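PDB 5WVR: KLLA0C04147p from Kluyveromyces lactis, which probably binds sterols and transfers them between membranes, this chain being its C-terminal oxysterol-binding protein-related domain, here with cholesterol bound. Local coordinates for residues V114-K119 / N329-A334; W273-S278 / W318-R323; L72-A77 / E127-S132. All blocks are in the same frame, centred on the assembly; numbering follows the deposited sequence.

Contact 1: V114-K119 / N329-A334; sequences VKRVAK and NLTKFA. With CLR (cholesterol), chain B.
Arg116 and Asn329 run past each other in opposite directions, guanidinium and amide planes almost perpendicular at 89°. The aliphatic part of Arg116 does the touching here: its CD lies 3.5 Å from Asn329 O, while CG packs near Asn329 CB. A bend at chi3 (79°) then turns the guanidinium toward residues 330-334. Leu330, crossing the arginine at about a right angle, lays its CD2 over one face of that group, 3.8 Å from Arg116 NH2; Thr331 CG2 and Ala334 CB approach it obliquely. The charge itself is met outside the two segments, by salt bridges from NH2 to Glu68 and Glu78, while NH1 bonds to Ser112 O; this buried guanidinium is thus fixed by both carboxylates and apolar packing. Beside the arginine stem, Asn329 ND2 donates to Lys115 O over 2.9 Å, nearly straight at 176° and with the acceptor in the plane of the amide. Thr331 caps the short helix that follows, its OG1 accepting from Ala334 N at 3.1 Å. Val117, the centre of an inverse gamma turn, and the backbone carbonyl of Ala118 meet the sterol: Ala118 O comes within 3.5 Å of cholesterol C23, and Val117 CG1 within 3.9 Å of C26. Loop 114-119 thus borders the side-chain end of the ligand, part of the sterol pocket characteristic of the oxysterol-binding protein family.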
loop_
_atom_site.group_PDB
_atom_site.type_symbol
_atom_site.label_atom_id
_atom_site.label_comp_id
_atom_site.label_asym_id
_atom_site.label_seq_id
_atom_site.Cartn_x
_atom_site.Cartn_y
_atom_site.Cartn_z
ATOM N N VAL A 114 -1.925 12.521 -3.275
ATOM C CA VAL A 114 -1.954 13.942 -3.608
ATOM C C VAL A 114 -1.636 14.793 -2.386
ATOM O O VAL A 114 -2.068 14.493 -1.267
ATOM C CB VAL A 114 -3.342 14.315 -4.154
ATOM C CG1 VAL A 114 -3.358 15.767 -4.603
ATOM C CG2 VAL A 114 -3.739 13.381 -5.279
ATOM N N LYS A 115 -0.958 15.889 -2.597
ATOM C CA LYS A 115 -0.643 16.822 -1.540
ATOM C C LYS A 115 0.293 16.368 -0.460
ATOM O O LYS A 115 0.478 17.026 0.476
ATOM C CB LYS A 115 -1.898 17.406 -0.921
ATOM C CG LYS A 115 -2.595 18.376 -1.812
ATOM C CD LYS A 115 -4.044 18.457 -1.421
ATOM C CE LYS A 115 -4.245 19.247 -0.138
ATOM N NZ LYS A 115 -5.352 18.772 0.726
ATOM N N ARG A 116 0.877 15.216 -0.614
ATOM C CA ARG A 116 1.886 14.742 0.336
ATOM C C ARG A 116 3.228 14.602 -0.387
ATOM O O ARG A 116 3.718 13.505 -0.643
ATOM C CB ARG A 116 1.435 13.449 0.974
ATOM C CG ARG A 116 0.282 13.653 1.966
ATOM C CD ARG A 116 -0.502 12.411 2.076
ATOM N NE ARG A 116 0.123 11.409 2.924
ATOM C CZ ARG A 116 -0.436 10.233 3.183
ATOM N NH1 ARG A 116 -1.611 9.916 2.638
ATOM N NH2 ARG A 116 0.166 9.374 3.984
ATOM N N VAL A 117 3.833 15.734 -0.710
ATOM C CA VAL A 117 5.173 15.743 -1.314
ATOM C C VAL A 117 6.155 15.741 -0.145
ATOM O O VAL A 117 6.658 16.774 0.298
ATOM C CB VAL A 117 5.368 16.934 -2.247
ATOM C CG1 VAL A 117 6.684 16.803 -3.043
ATOM C CG2 VAL A 117 4.149 17.069 -3.170
ATOM N N ALA A 118 6.410 14.548 0.390
ATOM C CA ALA A 118 7.263 14.429 1.563
ATOM C C ALA A 118 7.798 13.013 1.591
ATOM O O ALA A 118 7.199 12.105 1.019
ATOM C CB ALA A 118 6.510 14.753 2.854
ATOM N N LYS A 119 8.942 12.843 2.232
ATOM C CA LYS A 119 9.598 11.543 2.294
ATOM C C LYS A 119 9.053 10.769 3.492
ATOM O O LYS A 119 9.084 11.295 4.611
ATOM C CB LYS A 119 11.107 11.729 2.413
ATOM C CG LYS A 119 11.909 10.458 2.633
ATOM C CD LYS A 119 13.376 10.813 2.840
ATOM C CE LYS A 119 14.139 9.730 3.595
ATOM N NZ LYS A 119 15.558 10.144 3.833
ATOM N N ASN A 329 -1.006 16.865 5.886
ATOM C CA ASN A 329 -2.042 16.543 4.892
ATOM C C ASN A 329 -2.399 15.061 4.871
ATOM O O ASN A 329 -2.702 14.505 3.820
ATOM C CB ASN A 329 -1.634 16.980 3.485
ATOM C CG ASN A 329 -1.428 18.462 3.374
ATOM O OD1 ASN A 329 -1.909 19.228 4.202
ATOM N ND2 ASN A 329 -0.705 18.883 2.340
ATOM N N LEU A 330 -2.383 14.405 6.032
ATOM C CA LEU A 330 -2.751 12.993 6.058
ATOM C C LEU A 330 -4.227 12.822 5.694
ATOM O O LEU A 330 -5.047 13.710 5.925
ATOM C CB LEU A 330 -2.476 12.383 7.438
ATOM C CG LEU A 330 -1.035 12.416 7.963
ATOM C CD1 LEU A 330 -0.957 11.690 9.300
ATOM C CD2 LEU A 330 -0.123 11.728 6.985
ATOM N N THR A 331 -4.556 11.683 5.082
ATOM C CA THR A 331 -5.952 11.272 4.928
ATOM C C THR A 331 -6.479 10.763 6.270
ATOM O O THR A 331 -5.716 10.557 7.222
ATOM C CB THR A 331 -6.087 10.173 3.874
ATOM O OG1 THR A 331 -5.413 8.997 4.327
ATOM C CG2 THR A 331 -5.459 10.604 2.569
ATOM N N LYS A 332 -7.802 10.582 6.352
ATOM C CA LYS A 332 -8.396 10.009 7.560
ATOM C C LYS A 332 -7.918 8.583 7.783
ATOM O O LYS A 332 -7.687 8.169 8.924
ATOM C CB LYS A 332 -9.922 10.005 7.477
ATOM C CG LYS A 332 -10.625 11.296 7.809
ATOM C CD LYS A 332 -12.062 10.981 8.258
ATOM C CE LYS A 332 -13.098 11.335 7.205
ATOM N NZ LYS A 332 -12.989 10.535 5.940
ATOM N N PHE A 333 -7.807 7.798 6.708
ATOM C CA PHE A 333 -7.322 6.435 6.863
ATOM C C PHE A 333 -5.887 6.429 7.389
ATOM O O PHE A 333 -5.521 5.595 8.226
ATOM C CB PHE A 333 -7.436 5.682 5.532
ATOM C CG PHE A 333 -7.064 4.236 5.632
ATOM C CD1 PHE A 333 -7.976 3.308 6.100
ATOM C CD2 PHE A 333 -5.796 3.803 5.278
ATOM C CE1 PHE A 333 -7.637 1.970 6.203
ATOM C CE2 PHE A 333 -5.457 2.466 5.388
ATOM C CZ PHE A 333 -6.380 1.554 5.850
ATOM N N ALA A 334 -5.071 7.363 6.919
ATOM C CA ALA A 334 -3.667 7.388 7.298
ATOM C C ALA A 334 -3.493 7.772 8.763
ATOM O O ALA A 334 -2.580 7.287 9.425
ATOM C CB ALA A 334 -2.922 8.353 6.388
HETATM C C1 CLR B . 2.289 5.000 -3.868
HETATM C C2 CLR B . 1.380 3.775 -3.721
HETATM C C3 CLR B . 2.209 2.495 -3.599
HETATM C C4 CLR B . 3.098 2.582 -2.356
HETATM C C5 CLR B . 3.930 3.867 -2.381
HETATM C C6 CLR B . 5.299 3.793 -2.146
HETATM C C7 CLR B . 6.196 4.855 -2.166
HETATM C C8 CLR B . 5.505 6.223 -2.122
HETATM C C9 CLR B . 4.291 6.270 -3.060
HETATM C C10 CLR B . 3.249 5.205 -2.690
HETATM C C11 CLR B . 3.698 7.684 -3.141
HETATM C C12 CLR B . 4.746 8.760 -3.460
HETATM C C13 CLR B . 5.893 8.713 -2.447
HETATM C C14 CLR B . 6.500 7.312 -2.528
HETATM C C15 CLR B . 7.743 7.459 -1.651
HETATM C C16 CLR B . 8.327 8.757 -2.219
HETATM C C17 CLR B . 7.144 9.501 -2.851
HETATM C C18 CLR B . 5.417 9.058 -1.029
HETATM C C19 CLR B . 2.465 5.626 -1.442
HETATM C C20 CLR B . 7.147 10.995 -2.503
HETATM C C21 CLR B . 6.048 11.722 -3.280
HETATM C C22 CLR B . 8.513 11.610 -2.828
HETATM C C23 CLR B . 8.873 12.794 -1.927
HETATM C C24 CLR B . 10.359 13.155 -2.012
HETATM C C25 CLR B . 10.745 14.334 -1.110
HETATM C C26 CLR B . 10.120 15.642 -1.601
HETATM C C27 CLR B . 12.263 14.483 -0.992
HETATM O O1 CLR B . 1.340 1.365 -3.484
#

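Contact 2: W273-S278 / W318-R323; sequences WNESVS and WHVNER
Segments 273-278 and 318-323 meet as antiparallel strands at the end of the long run of strands in the oxysterol-binding protein fold, 314-319 being its last strand and 276-281 the neighbour. A classic beta bulge, in which Glu275 and Ser276 both face Arg272, marks the turn into strand 276-281. Ser276 and His319 form a non-hydrogen-bonded pair with CA atoms 4.2 Å apart. Val277 and Trp318 form the hydrogen-bonded pair next to it: Val277 N donates to Trp318 O at 3.0 Å, and the return bond from Trp318 N to Val277 O is weak. Beyond the regular strand, Val320 N still reaches Glu275 O, 2.8 Å away.

On the side bearing Val277 and Trp318, the indole lies against the opposing backbone. Its CZ3 is 3.5 Å from Glu275 C and its CH2 equally close to Trp273 O, while Val277 CG2 makes a looser apolar contact with CE3. Helix 95-108 touches this side through Ile104, which meets both Val277 and Trp318, and Tyr82 adds an edge-to-face ring contact to the indole.

Ser276 and His319 point to the other side. Glu275, its CG anti to the backbone N (chi1 174°), bends at chi2 to bring the carboxylate to His319, the two planes 81° apart and OE2 2.6 Å from NE2. Glu275 O sits over the centre of the imidazole face, and His319 ND1 donates in its ring plane to Val320 O, 3.0 Å away at 165°.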
loop_
_atom_site.group_PDB
_atom_site.type_symbol
_atom_site.label_atom_id
_atom_site.label_comp_id
_atom_site.label_asym_id
_atom_site.label_seq_id
_atom_site.Cartn_x
_atom_site.Cartn_y
_atom_site.Cartn_z
ATOM N N TRP A 273 -8.026 9.607 -10.943
ATOM C CA TRP A 273 -7.627 8.831 -9.771
ATOM C C TRP A 273 -7.480 9.672 -8.502
ATOM O O TRP A 273 -7.189 9.108 -7.443
ATOM C CB TRP A 273 -6.326 8.067 -10.045
ATOM C CG TRP A 273 -5.183 8.901 -10.554
ATOM C CD1 TRP A 273 -4.742 8.966 -11.837
ATOM C CD2 TRP A 273 -4.309 9.735 -9.788
ATOM N NE1 TRP A 273 -3.665 9.812 -11.936
ATOM C CE2 TRP A 273 -3.375 10.299 -10.690
ATOM C CE3 TRP A 273 -4.234 10.082 -8.438
ATOM C CZ2 TRP A 273 -2.380 11.177 -10.281
ATOM C CZ3 TRP A 273 -3.241 10.966 -8.031
ATOM C CH2 TRP A 273 -2.330 11.504 -8.951
ATOM N N ASN A 274 -7.674 10.986 -8.570
ATOM C CA ASN A 274 -7.826 11.797 -7.373
ATOM C C ASN A 274 -9.282 12.079 -7.038
ATOM O O ASN A 274 -9.548 12.868 -6.128
ATOM C CB ASN A 274 -7.074 13.129 -7.520
ATOM C CG ASN A 274 -7.678 14.021 -8.571
ATOM O OD1 ASN A 274 -8.149 13.546 -9.604
ATOM N ND2 ASN A 274 -7.682 15.323 -8.314
ATOM N N GLU A 275 -10.232 11.467 -7.745
ATOM C CA GLU A 275 -11.627 11.841 -7.540
ATOM C C GLU A 275 -12.597 10.668 -7.628
ATOM O O GLU A 275 -13.172 10.261 -6.613
ATOM C CB GLU A 275 -12.022 12.929 -8.545
ATOM C CG GLU A 275 -13.514 13.295 -8.525
ATOM C CD GLU A 275 -14.027 13.836 -7.175
ATOM O OE1 GLU A 275 -13.195 14.131 -6.275
ATOM O OE2 GLU A 275 -15.277 13.969 -7.020
ATOM N N SER A 276 -12.833 10.143 -8.829
ATOM C CA SER A 276 -13.818 9.074 -8.971
ATOM C C SER A 276 -13.560 8.309 -10.260
ATOM O O SER A 276 -12.988 8.840 -11.211
ATOM C CB SER A 276 -15.259 9.609 -8.959
ATOM O OG SER A 276 -15.502 10.402 -10.110
ATOM N N VAL A 277 -13.975 7.051 -10.272
ATOM C CA VAL A 277 -13.908 6.231 -11.474
ATOM C C VAL A 277 -15.292 5.651 -11.729
ATOM O O VAL A 277 -15.971 5.224 -10.787
ATOM C CB VAL A 277 -12.845 5.110 -11.366
ATOM C CG1 VAL A 277 -13.084 4.042 -12.433
ATOM C CG2 VAL A 277 -11.453 5.696 -11.531
ATOM N N SER A 278 -15.705 5.653 -13.002
ATOM C CA SER A 278 -16.950 5.068 -13.483
ATOM C C SER A 278 -16.650 3.989 -14.515
ATOM O O SER A 278 -15.557 3.948 -15.090
ATOM C CB SER A 278 -17.844 6.130 -14.131
ATOM O OG SER A 278 -18.318 7.034 -13.152
ATOM N N TRP A 318 -16.209 3.989 -7.712
ATOM C CA TRP A 318 -15.331 4.470 -6.653
ATOM C C TRP A 318 -15.361 5.988 -6.615
ATOM O O TRP A 318 -15.288 6.643 -7.659
ATOM C CB TRP A 318 -13.885 3.986 -6.853
ATOM C CG TRP A 318 -12.896 4.637 -5.923
ATOM C CD1 TRP A 318 -12.634 4.291 -4.624
ATOM C CD2 TRP A 318 -12.046 5.749 -6.219
ATOM N NE1 TRP A 318 -11.665 5.112 -4.100
ATOM C CE2 TRP A 318 -11.290 6.020 -5.053
ATOM C CE3 TRP A 318 -11.841 6.536 -7.355
ATOM C CZ2 TRP A 318 -10.365 7.052 -4.990
ATOM C CZ3 TRP A 318 -10.919 7.561 -7.293
ATOM C CH2 TRP A 318 -10.193 7.816 -6.108
ATOM N N HIS A 319 -15.455 6.537 -5.404
ATOM C CA HIS A 319 -15.257 7.958 -5.154
ATOM C C HIS A 319 -14.293 8.126 -3.981
ATOM O O HIS A 319 -14.255 7.298 -3.071
ATOM C CB HIS A 319 -16.596 8.660 -4.862
ATOM C CG HIS A 319 -16.544 10.145 -5.032
ATOM N ND1 HIS A 319 -15.854 10.973 -4.169
ATOM C CD2 HIS A 319 -17.086 10.955 -5.974
ATOM C CE1 HIS A 319 -15.977 12.225 -4.568
ATOM N NE2 HIS A 319 -16.722 12.243 -5.660
ATOM N N VAL A 320 -13.506 9.205 -3.997
ATOM C CA VAL A 320 -12.533 9.427 -2.922
ATOM C C VAL A 320 -13.258 9.842 -1.648
ATOM O O VAL A 320 -14.252 10.572 -1.687
ATOM C CB VAL A 320 -11.474 10.476 -3.334
ATOM C CG1 VAL A 320 -12.078 11.860 -3.539
ATOM C CG2 VAL A 320 -10.343 10.540 -2.299
ATOM N N ASN A 321 -12.769 9.358 -0.505
ATOM C CA ASN A 321 -13.263 9.802 0.790
ATOM C C ASN A 321 -13.038 11.300 0.955
ATOM O O ASN A 321 -12.139 11.894 0.358
ATOM C CB ASN A 321 -12.558 9.054 1.925
ATOM C CG ASN A 321 -13.002 7.593 2.036
ATOM O OD1 ASN A 321 -14.191 7.296 1.979
ATOM N ND2 ASN A 321 -12.042 6.678 2.185
ATOM N N GLU A 322 -13.877 11.918 1.773
ATOM C CA GLU A 322 -13.638 13.307 2.130
ATOM C C GLU A 322 -12.341 13.406 2.924
ATOM O O GLU A 322 -11.966 12.504 3.682
ATOM C CB GLU A 322 -14.803 13.878 2.939
ATOM C CG GLU A 322 -14.790 13.449 4.379
ATOM C CD GLU A 322 -16.082 13.761 5.089
ATOM O OE1 GLU A 322 -16.305 13.172 6.174
ATOM O OE2 GLU A 322 -16.872 14.581 4.557
ATOM N N ARG A 323 -11.641 14.508 2.731
ATOM C CA ARG A 323 -10.303 14.658 3.280
ATOM C C ARG A 323 -10.269 15.925 4.114
ATOM O O ARG A 323 -10.047 17.018 3.584
ATOM C CB ARG A 323 -9.277 14.685 2.157
ATOM C CG ARG A 323 -7.854 14.634 2.602
ATOM C CD ARG A 323 -7.040 14.234 1.421
ATOM N NE ARG A 323 -5.634 14.483 1.622
ATOM C CZ ARG A 323 -4.695 14.075 0.782
ATOM N NH1 ARG A 323 -5.024 13.390 -0.311
ATOM N NH2 ARG A 323 -3.425 14.333 1.049
#

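Contact 3: L72-A77 / E127-S132; sequences LLQRVA and ETFEYS. With CLR (cholesterol), chain B.
Apolar and CH-pi packing joins Phe129, on strand 128-133, to Leu73, Gln74 and Ala77 of helix 72-77; no hydrogen bond links the two segments. The axes of the two short elements approach to 8.7 Å.

In the CH-pi contact, Gln74 CG stands over the centre of the Phe129 ring, 3.6 Å from the centroid and only 4° off the ring normal. Phe129 CG is anti to the backbone N (chi1 173°), bringing the ring against the helix. From Gln74 CG the extended glutamine side chain carries its amide across the ring, the two planes 84° apart, and NE2 reaches 3.4 Å from Phe129 CE1. Its other amide atom, OE1, accepts from Ser71 N just before the helix, which helps hold the amide.

Apolar contacts complete the fit. Ala77 CB meets the ring edge at CE2, 4.0 Å away, and Leu73 CB packs against Phe129 CB at the same separation. Leu73 CD1 extends to the residue just before the strand, 3.9 Å from Glu127 CG. An alanine in place of Phe129 would remove the ring, and Gln74 CG and Ala77 CB would probably be left facing a gap between helix and strand.

Outside the segments, Glu127 bonds Thr353 and forms a salt bridge with Arg356. On the ligand side of the helix, Leu72 CD1 lies 3.9 Å from cholesterol C6, and one face of the Arg75 guanidinium lies against the sterol's C18 methyl. The chemistry thus implies a two-sided helix, seated on the strand by a buried aromatic contact while presenting other side chains to the sterol.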
loop_
_atom_site.group_PDB
_atom_site.type_symbol
_atom_site.label_atom_id
_atom_site.label_comp_id
_atom_site.label_asym_id
_atom_site.label_seq_id
_atom_site.Cartn_x
_atom_site.Cartn_y
_atom_site.Cartn_z
ATOM N N LEU A 72 7.219 3.947 5.293
ATOM C CA LEU A 72 6.920 3.242 4.055
ATOM C C LEU A 72 6.058 2.018 4.321
ATOM O O LEU A 72 5.226 1.658 3.486
ATOM C CB LEU A 72 8.221 2.816 3.343
ATOM C CG LEU A 72 8.377 3.177 1.878
ATOM C CD1 LEU A 72 7.227 2.577 1.017
ATOM C CD2 LEU A 72 8.419 4.673 1.752
ATOM N N LEU A 73 6.234 1.372 5.476
ATOM C CA LEU A 73 5.397 0.226 5.834
ATOM C C LEU A 73 3.921 0.600 5.893
ATOM O O LEU A 73 3.057 -0.200 5.519
ATOM C CB LEU A 73 5.842 -0.347 7.178
ATOM C CG LEU A 73 7.299 -0.803 7.185
ATOM C CD1 LEU A 73 7.686 -1.485 8.507
ATOM C CD2 LEU A 73 7.556 -1.724 5.982
ATOM N N GLN A 74 3.616 1.798 6.370
ATOM C CA GLN A 74 2.243 2.263 6.496
ATOM C C GLN A 74 1.709 2.874 5.215
ATOM O O GLN A 74 0.510 2.759 4.946
ATOM C CB GLN A 74 2.146 3.274 7.646
ATOM C CG GLN A 74 2.545 2.629 8.969
ATOM C CD GLN A 74 2.889 3.600 10.088
ATOM O OE1 GLN A 74 3.557 4.615 9.895
ATOM N NE2 GLN A 74 2.451 3.264 11.278
ATOM N N ARG A 75 2.554 3.536 4.415
ATOM C CA ARG A 75 2.100 3.974 3.097
ATOM C C ARG A 75 1.615 2.786 2.263
ATOM O O ARG A 75 0.599 2.874 1.565
ATOM C CB ARG A 75 3.221 4.718 2.362
ATOM C CG ARG A 75 3.555 6.074 2.917
ATOM C CD ARG A 75 2.320 6.905 3.074
ATOM N NE ARG A 75 1.840 7.391 1.787
ATOM C CZ ARG A 75 2.195 8.555 1.261
ATOM N NH1 ARG A 75 3.029 9.352 1.911
ATOM N NH2 ARG A 75 1.713 8.926 0.100
ATOM N N VAL A 76 2.331 1.667 2.329
ATOM C CA VAL A 76 1.922 0.462 1.612
ATOM C C VAL A 76 0.578 -0.051 2.121
ATOM O O VAL A 76 -0.268 -0.520 1.342
ATOM C CB VAL A 76 3.037 -0.594 1.737
ATOM C CG1 VAL A 76 2.575 -1.929 1.236
ATOM C CG2 VAL A 76 4.222 -0.124 0.944
ATOM N N ALA A 77 0.359 0.034 3.437
ATOM C CA ALA A 77 -0.922 -0.278 4.041
ATOM C C ALA A 77 -2.034 0.648 3.576
ATOM O O ALA A 77 -3.202 0.309 3.750
ATOM C CB ALA A 77 -0.801 -0.222 5.569
ATOM N N GLU A 127 12.072 -3.850 10.971
ATOM C CA GLU A 127 10.879 -3.172 11.458
ATOM C C GLU A 127 9.627 -3.818 10.868
ATOM O O GLU A 127 9.631 -4.336 9.742
ATOM C CB GLU A 127 10.927 -1.686 11.108
ATOM C CG GLU A 127 9.824 -0.848 11.759
ATOM C CD GLU A 127 9.930 0.611 11.365
ATOM O OE1 GLU A 127 8.894 1.327 11.348
ATOM O OE2 GLU A 127 11.070 1.037 11.051
ATOM N N THR A 128 8.543 -3.789 11.643
ATOM C CA THR A 128 7.311 -4.474 11.275
ATOM C C THR A 128 6.123 -3.546 11.507
ATOM O O THR A 128 6.210 -2.566 12.243
ATOM C CB THR A 128 7.097 -5.779 12.078
ATOM O OG1 THR A 128 7.012 -5.483 13.486
ATOM C CG2 THR A 128 8.220 -6.803 11.824
ATOM N N PHE A 129 4.997 -3.858 10.869
ATOM C CA PHE A 129 3.796 -3.076 11.128
ATOM C C PHE A 129 2.603 -3.983 10.965
ATOM O O PHE A 129 2.454 -4.633 9.927
ATOM C CB PHE A 129 3.670 -1.862 10.195
ATOM C CG PHE A 129 2.350 -1.109 10.327
ATOM C CD1 PHE A 129 2.048 -0.386 11.490
ATOM C CD2 PHE A 129 1.441 -1.082 9.275
ATOM C CE1 PHE A 129 0.857 0.322 11.609
ATOM C CE2 PHE A 129 0.247 -0.361 9.384
ATOM C CZ PHE A 129 -0.048 0.339 10.555
ATOM N N GLU A 130 1.772 -4.042 11.994
ATOM C CA GLU A 130 0.537 -4.795 11.916
ATOM C C GLU A 130 -0.623 -3.817 11.937
ATOM O O GLU A 130 -0.524 -2.719 12.490
ATOM C CB GLU A 130 0.407 -5.778 13.073
ATOM C CG GLU A 130 0.453 -5.086 14.443
ATOM C CD GLU A 130 -0.114 -5.954 15.511
ATOM O OE1 GLU A 130 -1.293 -5.754 15.885
ATOM O OE2 GLU A 130 0.614 -6.870 15.942
ATOM N N TYR A 131 -1.722 -4.228 11.323
ATOM C CA TYR A 131 -2.921 -3.405 11.309
ATOM C C TYR A 131 -4.086 -4.336 11.017
ATOM O O TYR A 131 -4.157 -4.912 9.927
ATOM C CB TYR A 131 -2.794 -2.306 10.269
ATOM C CG TYR A 131 -3.955 -1.348 10.176
ATOM C CD1 TYR A 131 -4.080 -0.268 11.064
ATOM C CD2 TYR A 131 -4.911 -1.495 9.175
ATOM C CE1 TYR A 131 -5.139 0.621 10.956
ATOM C CE2 TYR A 131 -5.976 -0.596 9.053
ATOM C CZ TYR A 131 -6.093 0.443 9.952
ATOM O OH TYR A 131 -7.128 1.334 9.808
ATOM N N SER A 132 -4.963 -4.512 11.994
ATOM C CA SER A 132 -6.181 -5.273 11.800
ATOM C C SER A 132 -7.396 -4.370 11.920
ATOM O O SER A 132 -7.383 -3.377 12.655
ATOM C CB SER A 132 -6.272 -6.405 12.806
ATOM O OG SER A 132 -5.145 -7.235 12.658
HETATM C C1 CLR B . 2.289 5.000 -3.868
HETATM C C2 CLR B . 1.380 3.775 -3.721
HETATM C C3 CLR B . 2.209 2.495 -3.599
HETATM C C4 CLR B . 3.098 2.582 -2.356
HETATM C C5 CLR B . 3.930 3.867 -2.381
HETATM C C6 CLR B . 5.299 3.793 -2.146
HETATM C C7 CLR B . 6.196 4.855 -2.166
HETATM C C8 CLR B . 5.505 6.223 -2.122
HETATM C C9 CLR B . 4.291 6.270 -3.060
HETATM C C10 CLR B . 3.249 5.205 -2.690
HETATM C C11 CLR B . 3.698 7.684 -3.141
HETATM C C12 CLR B . 4.746 8.760 -3.460
HETATM C C13 CLR B . 5.893 8.713 -2.447
HETATM C C14 CLR B . 6.500 7.312 -2.528
HETATM C C15 CLR B . 7.743 7.459 -1.651
HETATM C C16 CLR B . 8.327 8.757 -2.219
HETATM C C17 CLR B . 7.144 9.501 -2.851
HETATM C C18 CLR B . 5.417 9.058 -1.029
HETATM C C19 CLR B . 2.465 5.626 -1.442
HETATM C C20 CLR B . 7.147 10.995 -2.503
HETATM C C21 CLR B . 6.048 11.722 -3.280
HETATM C C22 CLR B . 8.513 11.610 -2.828
HETATM C C23 CLR B . 8.873 12.794 -1.927
HETATM C C24 CLR B . 10.359 13.155 -2.012
HETATM C C25 CLR B . 10.745 14.334 -1.110
HETATM C C26 CLR B . 10.120 15.642 -1.601
HETATM C C27 CLR B . 12.263 14.483 -0.992
HETATM O O1 CLR B . 1.340 1.365 -3.484
#

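Along the chain, contact 3 (72-77 / 127-132) closes before contact 2 (273-278 / 318-323) opens; contact 2 is nested within the span closed by contact 1 (114-119 / 329-334), and contacts 1 and 3 interleave. Contact 1 lies between the other two, its centre about 15 Å from each; their centres are about 23 Å apart. Contacts 3 and 2 involve the first and last strands, 128-133 and 314-319, of the long antiparallel succession. Arg323 NH2 probably hydrogen-bonds Val114 O and Asn329 O, linking contacts 1 and 2, while Phe333 packs on Ala77 and Tyr131. Contacts 1 and 3 both touch cholesterol; through contact 3 the pocket adjoins the first strand.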